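Local coordinates for Alpha/beta hydrolase fold protein (Sphaerobacter thermophilus, PDB 3R0V) that probably acts as a hydrolase of the alpha/beta hydrolase family, its natural substrate not established, and holds a D-malate molecule in its pocket, at residues P208-D213 and P254-F259. Sequence-based numbering, arbitrary orientation.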
loop_
_atom_site.group_PDB
_atom_site.type_symbol
_atom_site.label_atom_id
_atom_site.label_comp_id
_atom_site.label_asym_id
_atom_site.label_seq_id
_atom_site.Cartn_x
_atom_site.Cartn_y
_atom_site.Cartn_z
ATOM N N PRO A 208 5.534 -9.184 -15.222
ATOM C CA PRO A 208 4.073 -9.248 -15.325
ATOM C C PRO A 208 3.444 -8.439 -14.192
ATOM O O PRO A 208 3.796 -8.620 -13.028
ATOM C CB PRO A 208 3.767 -10.740 -15.147
ATOM C CG PRO A 208 5.057 -11.459 -15.533
ATOM C CD PRO A 208 6.153 -10.518 -15.090
ATOM N N THR A 209 2.509 -7.566 -14.549
ATOM C CA THR A 209 1.900 -6.664 -13.582
ATOM C C THR A 209 0.385 -6.650 -13.739
ATOM O O THR A 209 -0.149 -6.752 -14.846
ATOM C CB THR A 209 2.470 -5.233 -13.723
ATOM O OG1 THR A 209 3.873 -5.264 -13.452
ATOM C CG2 THR A 209 1.822 -4.268 -12.731
ATOM N N LEU A 210 -0.297 -6.536 -12.607
ATOM C CA LEU A 210 -1.753 -6.462 -12.559
ATOM C C LEU A 210 -2.154 -5.227 -11.766
ATOM O O LEU A 210 -1.708 -5.049 -10.639
ATOM C CB LEU A 210 -2.295 -7.715 -11.887
ATOM C CG LEU A 210 -3.760 -7.703 -11.477
ATOM C CD1 LEU A 210 -4.602 -7.554 -12.711
ATOM C CD2 LEU A 210 -4.113 -8.977 -10.739
ATOM N N VAL A 211 -2.965 -4.366 -12.373
ATOM C CA VAL A 211 -3.421 -3.151 -11.719
ATOM C C VAL A 211 -4.916 -3.288 -11.499
ATOM O O VAL A 211 -5.660 -3.540 -12.448
ATOM C CB VAL A 211 -3.168 -1.922 -12.597
ATOM C CG1 VAL A 211 -3.587 -0.661 -11.839
ATOM C CG2 VAL A 211 -1.707 -1.830 -13.002
HETATM N N MSE A 212 -5.358 -3.156 -10.258
HETATM C CA MSE A 212 -6.763 -3.378 -9.926
HETATM C C MSE A 212 -7.388 -2.150 -9.320
HETATM O O MSE A 212 -6.740 -1.407 -8.588
HETATM C CB MSE A 212 -6.913 -4.511 -8.914
HETATM C CG MSE A 212 -6.814 -5.914 -9.493
HETATM SE SE MSE A 212 -6.529 -7.223 -8.075
HETATM C CE MSE A 212 -4.799 -6.622 -7.701
ATOM N N ASP A 213 -8.665 -1.952 -9.620
ATOM C CA ASP A 213 -9.488 -1.029 -8.857
ATOM C C ASP A 213 -10.789 -1.723 -8.501
ATOM O O ASP A 213 -10.997 -2.883 -8.869
ATOM C CB ASP A 213 -9.690 0.322 -9.566
ATOM C CG ASP A 213 -10.364 0.201 -10.920
ATOM O OD1 ASP A 213 -10.827 -0.897 -11.292
ATOM O OD2 ASP A 213 -10.437 1.236 -11.628
ATOM N N PRO A 254 -9.341 -14.618 -5.775
ATOM C CA PRO A 254 -9.400 -15.416 -7.007
ATOM C C PRO A 254 -8.643 -14.756 -8.156
ATOM O O PRO A 254 -8.020 -15.449 -8.965
ATOM C CB PRO A 254 -10.900 -15.485 -7.313
ATOM C CG PRO A 254 -11.566 -15.244 -5.988
ATOM C CD PRO A 254 -10.682 -14.264 -5.279
ATOM N N VAL A 255 -8.697 -13.428 -8.218
ATOM C CA VAL A 255 -7.980 -12.678 -9.249
ATOM C C VAL A 255 -6.463 -12.798 -9.060
ATOM O O VAL A 255 -5.710 -12.990 -10.023
ATOM C CB VAL A 255 -8.399 -11.198 -9.253
ATOM C CG1 VAL A 255 -7.606 -10.410 -10.271
ATOM C CG2 VAL A 255 -9.902 -11.066 -9.533
ATOM N N LEU A 256 -6.016 -12.687 -7.816
ATOM C CA LEU A 256 -4.604 -12.874 -7.510
ATOM C C LEU A 256 -4.140 -14.290 -7.789
ATOM O O LEU A 256 -3.048 -14.490 -8.313
ATOM C CB LEU A 256 -4.309 -12.529 -6.053
ATOM C CG LEU A 256 -4.402 -11.059 -5.676
ATOM C CD1 LEU A 256 -4.016 -10.910 -4.217
ATOM C CD2 LEU A 256 -3.492 -10.198 -6.550
ATOM N N VAL A 257 -4.952 -15.278 -7.425
ATOM C CA VAL A 257 -4.566 -16.662 -7.670
ATOM C C VAL A 257 -4.370 -16.894 -9.160
ATOM O O VAL A 257 -3.379 -17.486 -9.566
ATOM C CB VAL A 257 -5.598 -17.656 -7.117
ATOM C CG1 VAL A 257 -5.313 -19.066 -7.632
ATOM C CG2 VAL A 257 -5.604 -17.625 -5.596
ATOM N N GLU A 258 -5.308 -16.407 -9.970
ATOM C CA GLU A 258 -5.215 -16.563 -11.420
ATOM C C GLU A 258 -3.976 -15.867 -11.973
ATOM O O GLU A 258 -3.243 -16.429 -12.791
ATOM C CB GLU A 258 -6.472 -16.001 -12.087
ATOM C CG GLU A 258 -6.661 -16.412 -13.546
ATOM C CD GLU A 258 -5.764 -15.660 -14.515
ATOM O OE1 GLU A 258 -5.470 -14.468 -14.269
ATOM O OE2 GLU A 258 -5.358 -16.262 -15.533
ATOM N N PHE A 259 -3.735 -14.636 -11.529
ATOM C CA PHE A 259 -2.628 -13.850 -12.067
ATOM C C PHE A 259 -1.262 -14.402 -11.654
ATOM O O PHE A 259 -0.320 -14.418 -12.450
ATOM C CB PHE A 259 -2.773 -12.388 -11.621
ATOM C CG PHE A 259 -1.556 -11.554 -11.879
ATOM C CD1 PHE A 259 -1.192 -11.203 -13.169
ATOM C CD2 PHE A 259 -0.790 -11.097 -10.816
ATOM C CE1 PHE A 259 -0.058 -10.421 -13.389
ATOM C CE2 PHE A 259 0.331 -10.323 -11.030
ATOM C CZ PHE A 259 0.700 -9.994 -12.319
#
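The phenyl ring of Phe259 carries Leu210 CB over one face, 3.6 Å from the ring centroid and only 3° off the normal, a CH-pi contact, while Pro208 O lies at the rim, near the ring plane, 3.5 Å from Phe259 CZ. This pair illustrates how the alpha/beta hydrolase fold covers its central sheet: the C-terminal helix 249-260 packs on strand 209-213, running nearly antiparallel to it (164°) with the axes 10.3 Å apart. No hydrogen bond spans the two; the strand's backbone hydrogen bonds include those of Leu210 with Leu114 and Val116, and of Thr209 with Asn234 and Arg236. Phe259 holds its CG anti to the backbone N (chi1 168°), which sends the ring out to the strand backbone, where CZ stands 3.6 Å from Leu210 N. The isobutyl group of Leu210 runs back in the opposite direction, and its CD2 reaches Phe259 CB at 3.8 Å. A serine in place of Phe259 would probably leave Leu210 CB without the ring that covers it and open a gap beside Pro208. Farther along the strand, selenomethionine Met212 lies alongside Val255, pointing the opposite way, and meets Leu256 roughly perpendicularly; both also touch Ala115. The bend at the SE-CE end turns the Met212 methyl, so that CE meets Leu256 CD2 at 4.0 Å while SE touches Val255 CG1.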